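Local atomic coordinates of Lon211 (Mycobacterium tuberculosis, PDB entry 6VBK), a protein that forms the N-terminal domain of the ATP-dependent Lon protease and probably helps recognise and bind protein substrates for degradation. Residues V69-N73 with G74-D78; T192-V195 with V196-L199. All coordinates share one frame; numbering follows the deposited sequence.

Running from the N terminus, the chain meets interaction 1 first, where strand 65-70 ends and the chain turns back through 71-78 into the antiparallel strand 79-88; this contact closes the hairpin connection within the mixed sheet. Interaction 2 comes much later, in the helical part, where residues 192-195 lead from helix 183-191 into helix 195-207. The two are in series, neither nested nor crossed, with centres about 21 Å apart and nearest atoms about 7 Å apart, without touching. Helix 183-191 bridges them: Pro70 and Ala77 of interaction 1 pack on its side chains, and interaction 2 begins directly where that helix ends.

Interaction 1. Residues V69-N73 with G74-D78; sequences VPRLN and GRYAD
Arg71 lays its CD over one face of the Tyr76 ring, 3.6 Å from the ring centroid, a CH-pi contact displaced toward the rim. The two side chains run alongside each other in the same direction, and the bend of the arginine at chi3 (83°) turns its guanidinium 78° from the ring plane. Arg71 NH2 thereby reaches Tyr76 OH at 2.6 Å, a short but weak hydrogen bond with a poor N-H...O angle of 123°. The stronger polar partner of Arg71 is Glu39, whose OE1 forms a salt bridge with NH1. At the ring edge, in plane, Val69 CG1 meets Tyr76 CD2 at 3.7 Å; the valine and tyrosine side chains cross at roughly a right angle. At the end of strand 65-70, Pro70 CD touches Ala77 CB at 3.8 Å, and Ala77 N donates a long, weak bond of 3.5 Å to Pro70 O. Helix 183-191 covers this pair through Ile187, while Val16 of strand 9-19 backs Val69 and Tyr76. At the far end, Asn73, Gly74 and Arg75 all have positive phi and reverse the chain. The whole is the connection of a beta-hairpin between strands 65-70 and 79-88 in the sheet of the Lon substrate-binding domain.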
ATOM      1  N   VAL B  69       9.770  -5.901 -16.626  1.00 57.93           N
ATOM      2  CA  VAL B  69      10.970  -5.717 -15.821  1.00 57.40           C
ATOM      3  C   VAL B  69      12.189  -6.022 -16.684  1.00 67.54           C
ATOM      4  O   VAL B  69      12.301  -7.126 -17.226  1.00 62.76           O
ATOM      5  CB  VAL B  69      10.966  -6.609 -14.568  1.00 58.85           C
ATOM      6  CG1 VAL B  69      12.136  -6.250 -13.663  1.00 65.93           C
ATOM      7  CG2 VAL B  69       9.644  -6.484 -13.832  1.00 71.73           C
ATOM      8  N   PRO B  70      13.237  -5.034 -16.848  1.00 73.62           N
ATOM      9  CA  PRO B  70      14.739  -4.888 -17.618  1.00 88.58           C
ATOM     10  C   PRO B  70      15.657  -5.895 -16.917  1.00100.42           C
ATOM     11  O   PRO B  70      16.139  -5.578 -15.850  1.00117.09           O
ATOM     12  CB  PRO B  70      15.164  -3.436 -17.406  1.00 92.02           C
ATOM     13  CG  PRO B  70      13.865  -2.746 -17.119  1.00 81.76           C
ATOM     14  CD  PRO B  70      13.131  -3.714 -16.217  1.00 83.27           C
ATOM     15  N   ARG B  71      15.809  -7.098 -17.480  1.00 82.02           N
ATOM     16  CA  ARG B  71      16.692  -8.111 -16.844  1.00 98.42           C
ATOM     17  C   ARG B  71      17.739  -8.620 -17.838  1.00109.90           C
ATOM     18  O   ARG B  71      17.341  -9.161 -18.884  1.00115.90           O
ATOM     19  CB  ARG B  71      15.866  -9.308 -16.362  1.00 92.23           C
ATOM     20  CG  ARG B  71      16.710 -10.497 -15.927  1.00 98.46           C
ATOM     21  CD  ARG B  71      15.927 -11.787 -15.782  1.00 94.44           C
ATOM     22  NE  ARG B  71      15.723 -12.498 -17.035  1.00 92.65           N
ATOM     23  CZ  ARG B  71      14.968 -13.581 -17.163  1.00 88.59           C
ATOM     24  NH1 ARG B  71      14.839 -14.166 -18.341  1.00 88.97           N
ATOM     25  NH2 ARG B  71      14.342 -14.076 -16.113  1.00 86.32           N
ATOM     26  N   LEU B  72      19.025  -8.481 -17.502  1.00125.86           N
ATOM     27  CA  LEU B  72      20.111  -9.029 -18.359  1.00136.87           C
ATOM     28  C   LEU B  72      20.953  -9.971 -17.492  1.00137.51           C
ATOM     29  O   LEU B  72      21.578  -9.485 -16.529  1.00135.55           O
ATOM     30  CB  LEU B  72      20.957  -7.882 -18.920  1.00140.29           C
ATOM     31  CG  LEU B  72      21.906  -7.203 -17.933  1.00138.69           C
ATOM     32  CD1 LEU B  72      22.815  -6.216 -18.647  1.00136.41           C
ATOM     33  CD2 LEU B  72      21.132  -6.510 -16.823  1.00137.77           C
ATOM     34  N   ASN B  73      20.972 -11.265 -17.826  1.00138.94           N
ATOM     35  CA  ASN B  73      21.736 -12.256 -17.020  1.00144.29           C
ATOM     36  C   ASN B  73      21.333 -12.135 -15.543  1.00139.78           C
ATOM     37  O   ASN B  73      22.243 -12.021 -14.700  1.00146.79           O
ATOM     38  CB  ASN B  73      23.249 -12.143 -17.235  1.00151.71           C
ATOM     39  CG  ASN B  73      23.669 -12.454 -18.655  1.00147.77           C
ATOM     40  OD1 ASN B  73      23.146 -11.875 -19.603  1.00140.51           O
ATOM     41  ND2 ASN B  73      24.621 -13.360 -18.811  1.00154.40           N
ATOM     42  N   GLY B  74      20.027 -12.120 -15.249  1.00125.55           N
ATOM     43  CA  GLY B  74      19.547 -11.996 -13.858  1.00125.19           C
ATOM     44  C   GLY B  74      19.563 -10.554 -13.378  1.00126.68           C
ATOM     45  O   GLY B  74      19.603  -9.650 -14.231  1.00134.13           O
ATOM     46  N   ARG B  75      19.545 -10.346 -12.059  1.00120.28           N
ATOM     47  CA  ARG B  75      19.577  -8.974 -11.483  1.00106.86           C
ATOM     48  C   ARG B  75      18.448  -8.101 -12.051  1.00109.19           C
ATOM     49  O   ARG B  75      18.749  -7.053 -12.648  1.00111.05           O
ATOM     50  CB  ARG B  75      20.967  -8.345 -11.625  1.00113.89           C
ATOM     51  CG  ARG B  75      22.042  -8.989 -10.758  1.00128.28           C
ATOM     52  CD  ARG B  75      23.330  -8.192 -10.654  1.00142.73           C
ATOM     53  NE  ARG B  75      24.028  -8.021 -11.925  1.00148.13           N
ATOM     54  CZ  ARG B  75      24.891  -8.894 -12.437  1.00152.59           C
ATOM     55  NH1 ARG B  75      25.466  -8.656 -13.605  1.00157.83           N
ATOM     56  NH2 ARG B  75      25.177 -10.002 -11.777  1.00142.67           N
ATOM     57  N   TYR B  76      17.193  -8.539 -11.885  1.00 90.34           N
ATOM     58  CA  TYR B  76      15.984  -7.770 -12.295  1.00 91.60           C
ATOM     59  C   TYR B  76      16.040  -6.353 -11.706  1.00 92.60           C
ATOM     60  O   TYR B  76      16.389  -6.202 -10.516  1.00104.44           O
ATOM     61  CB  TYR B  76      14.733  -8.422 -11.703  1.00 92.90           C
ATOM     62  CG  TYR B  76      14.280  -9.705 -12.351  1.00 92.53           C
ATOM     63  CD1 TYR B  76      14.941 -10.899 -12.120  1.00 95.09           C
ATOM     64  CD2 TYR B  76      13.166  -9.731 -13.170  1.00 92.04           C
ATOM     65  CE1 TYR B  76      14.516 -12.081 -12.702  1.00100.70           C
ATOM     66  CE2 TYR B  76      12.727 -10.904 -13.760  1.00 92.19           C
ATOM     67  CZ  TYR B  76      13.403 -12.086 -13.524  1.00 99.14           C
ATOM     68  OH  TYR B  76      12.976 -13.244 -14.103  1.00106.67           O
ATOM     69  N   ALA B  77      15.541  -5.353 -12.443  1.00 73.04           N
ATOM     70  CA  ALA B  77      15.620  -3.978 -11.972  1.00 82.27           C
ATOM     71  C   ALA B  77      14.695  -3.767 -10.776  1.00 79.92           C
ATOM     72  O   ALA B  77      13.703  -4.476 -10.588  1.00 81.77           O
ATOM     73  CB  ALA B  77      15.263  -3.001 -13.092  1.00 79.59           C
ATOM     74  N   ASP B  78      15.037  -2.773  -9.954  1.00 92.13           N
ATOM     75  CA  ASP B  78      14.228  -2.456  -8.782  1.00114.67           C
ATOM     76  C   ASP B  78      12.900  -1.805  -9.140  1.00102.05           C
ATOM     77  O   ASP B  78      12.017  -1.719  -8.278  1.00 99.35           O
ATOM     78  CB  ASP B  78      15.017  -1.547  -7.835  1.00134.19           C
ATOM     79  CG  ASP B  78      15.567  -0.317  -8.528  1.00146.63           C
ATOM     80  OD1 ASP B  78      16.585  -0.443  -9.242  1.00150.01           O
ATOM     81  OD2 ASP B  78      14.979   0.774  -8.371  1.00150.37           O
TER

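Interaction 2. Residues T192-V195 with V196-L199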
ATOM      1  N   THR B 192      14.748   6.597 -12.071  1.00 90.36           N
ATOM      2  CA  THR B 192      14.503   7.890 -11.370  1.00 98.72           C
ATOM      3  C   THR B 192      13.076   8.405 -11.591  1.00 89.60           C
ATOM      4  O   THR B 192      12.771   8.845 -12.710  1.00 85.95           O
ATOM      5  CB  THR B 192      15.579   8.921 -11.730  1.00 93.99           C
ATOM      6  OG1 THR B 192      15.577   9.135 -13.141  1.00132.88           O
ATOM      7  CG2 THR B 192      16.957   8.513 -11.255  1.00115.25           C
ATOM      8  N   VAL B 193      12.265   8.378 -10.528  1.00 91.48           N
ATOM      9  CA  VAL B 193      10.843   8.838 -10.556  1.00 93.49           C
ATOM     10  C   VAL B 193      10.752  10.349 -10.808  1.00100.23           C
ATOM     11  O   VAL B 193       9.903  10.750 -11.622  1.00 85.96           O
ATOM     12  CB  VAL B 193      10.096   8.425  -9.272  1.00 91.98           C
ATOM     13  CG1 VAL B 193       9.829   6.929  -9.239  1.00 96.94           C
ATOM     14  CG2 VAL B 193      10.825   8.859  -8.011  1.00103.19           C
ATOM     15  N   ASP B 194      11.613  11.149 -10.168  1.00 93.96           N
ATOM     16  CA  ASP B 194      11.560  12.629 -10.318  1.00 94.17           C
ATOM     17  C   ASP B 194      11.762  13.003 -11.788  1.00 94.17           C
ATOM     18  O   ASP B 194      12.758  12.550 -12.375  1.00 89.44           O
ATOM     19  CB  ASP B 194      12.580  13.332  -9.421  1.00102.98           C
ATOM     20  CG  ASP B 194      12.470  14.845  -9.482  1.00100.53           C
ATOM     21  OD1 ASP B 194      11.435  15.376  -9.041  1.00101.05           O
ATOM     22  OD2 ASP B 194      13.410  15.478  -9.989  1.00109.13           O
ATOM     23  N   VAL B 195      10.868  13.828 -12.338  1.00 99.25           N
ATOM     24  CA  VAL B 195      10.982  14.215 -13.740  1.00 78.35           C
ATOM     25  C   VAL B 195      12.146  15.176 -13.953  1.00 78.76           C
ATOM     26  O   VAL B 195      12.778  15.168 -15.017  1.00 80.16           O
ATOM     27  CB  VAL B 195       9.648  14.810 -14.236  1.00 76.24           C
ATOM     28  CG1 VAL B 195       9.278  16.054 -13.440  1.00 88.12           C
ATOM     29  CG2 VAL B 195       9.716  15.120 -15.726  1.00 78.37           C
ATOM     30  N   VAL B 196      12.460  16.008 -12.956  1.00 92.45           N
ATOM     31  CA  VAL B 196      13.578  16.939 -13.091  1.00 98.98           C
ATOM     32  C   VAL B 196      14.888  16.179 -13.257  1.00 92.98           C
ATOM     33  O   VAL B 196      15.728  16.534 -14.091  1.00 88.16           O
ATOM     34  CB  VAL B 196      13.625  17.903 -11.889  1.00106.21           C
ATOM     35  CG1 VAL B 196      15.023  18.476 -11.711  1.00 95.66           C
ATOM     36  CG2 VAL B 196      12.613  19.023 -12.073  1.00100.97           C
ATOM     37  N   GLU B 197      15.072  15.109 -12.479  1.00101.78           N
ATOM     38  CA  GLU B 197      16.294  14.319 -12.582  1.00102.08           C
ATOM     39  C   GLU B 197      16.409  13.638 -13.940  1.00 91.41           C
ATOM     40  O   GLU B 197      17.483  13.638 -14.550  1.00 93.56           O
ATOM     41  CB  GLU B 197      16.345  13.282 -11.463  1.00103.63           C
ATOM     42  CG  GLU B 197      16.553  13.849 -10.071  1.00113.72           C
ATOM     43  CD  GLU B 197      16.525  12.771  -9.004  1.00113.28           C
ATOM     44  OE1 GLU B 197      15.425  12.263  -8.696  1.00123.95           O
ATOM     45  OE2 GLU B 197      17.604  12.419  -8.484  1.00108.74           O
ATOM     46  N   ARG B 198      15.314  13.050 -14.430  1.00 83.67           N
ATOM     47  CA  ARG B 198      15.367  12.316 -15.692  1.00 80.19           C
ATOM     48  C   ARG B 198      15.725  13.234 -16.854  1.00 81.52           C
ATOM     49  O   ARG B 198      16.623  12.927 -17.648  1.00 75.54           O
ATOM     50  CB  ARG B 198      14.032  11.621 -15.958  1.00 74.03           C
ATOM     51  CG  ARG B 198      13.722  10.481 -15.010  1.00 87.17           C
ATOM     52  CD  ARG B 198      12.827   9.460 -15.687  1.00 71.87           C
ATOM     53  NE  ARG B 198      11.671  10.077 -16.327  1.00 89.87           N
ATOM     54  CZ  ARG B 198      10.532  10.351 -15.704  1.00 80.82           C
ATOM     55  NH1 ARG B 198      10.393  10.064 -14.417  1.00 71.23           N
ATOM     56  NH2 ARG B 198       9.531  10.911 -16.366  1.00 74.42           N
ATOM     57  N   LEU B 199      15.018  14.359 -16.981  1.00 83.71           N
ATOM     58  CA  LEU B 199      15.344  15.325 -18.025  1.00 77.28           C
ATOM     59  C   LEU B 199      16.791  15.782 -17.904  1.00 91.37           C
ATOM     60  O   LEU B 199      17.539  15.789 -18.886  1.00 87.33           O
ATOM     61  CB  LEU B 199      14.388  16.517 -17.956  1.00 71.94           C
ATOM     62  CG  LEU B 199      12.958  16.265 -18.438  1.00 71.90           C
ATOM     63  CD1 LEU B 199      12.040  17.391 -18.001  1.00 97.16           C
ATOM     64  CD2 LEU B 199      12.933  16.112 -19.951  1.00 75.24           C
TER
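Arg198 reaches back from the first turn of its helix to Thr192, its NH1 donating to Thr192 O at 3.2 Å. The bond is nearly straight (176°), and it meets a lone pair in the carbonyl plane while the oxygen lies in the plane of the guanidinium. Val193 O also lies at this edge of the group, 2.9 Å from Arg198 NH1. NH2 is held separately by Ser169 OG. The second polar element is the N-cap: Asp194 OD2 accepts from Glu197 N at 3.0 Å, on the anti side of the carboxylate and 31° out of its plane. With CG trans to the backbone N (chi1 -176°), the carboxylate folds forward over the helix start and also packs against Val196 CB. Behind the cap, Leu199 N bonds to Val195 O at 3.1 Å, whereas the bond from Arg198 N to Asp194 O is weak. Further out, the aliphatic part of Arg198 runs antiparallel to the Thr192 side chain, bringing Arg198 CG to 3.0 Å from Thr192 OG1. Val195 CA sits over one face of the guanidinium, toward its rim. Val195 CG2 and Leu199 CD1, on side chains that point the same way, touch at 4.0 Å, and both side chains pack on helix 168-173; Val196 turns to helix 133-153. Asp194 and Glu197 bring like charges to 4.0 Å between OD2 and OE1, a cost probably eased by the helix N terminus, whose dipole, together with the Glu197 N-H, should favour an ionised aspartate.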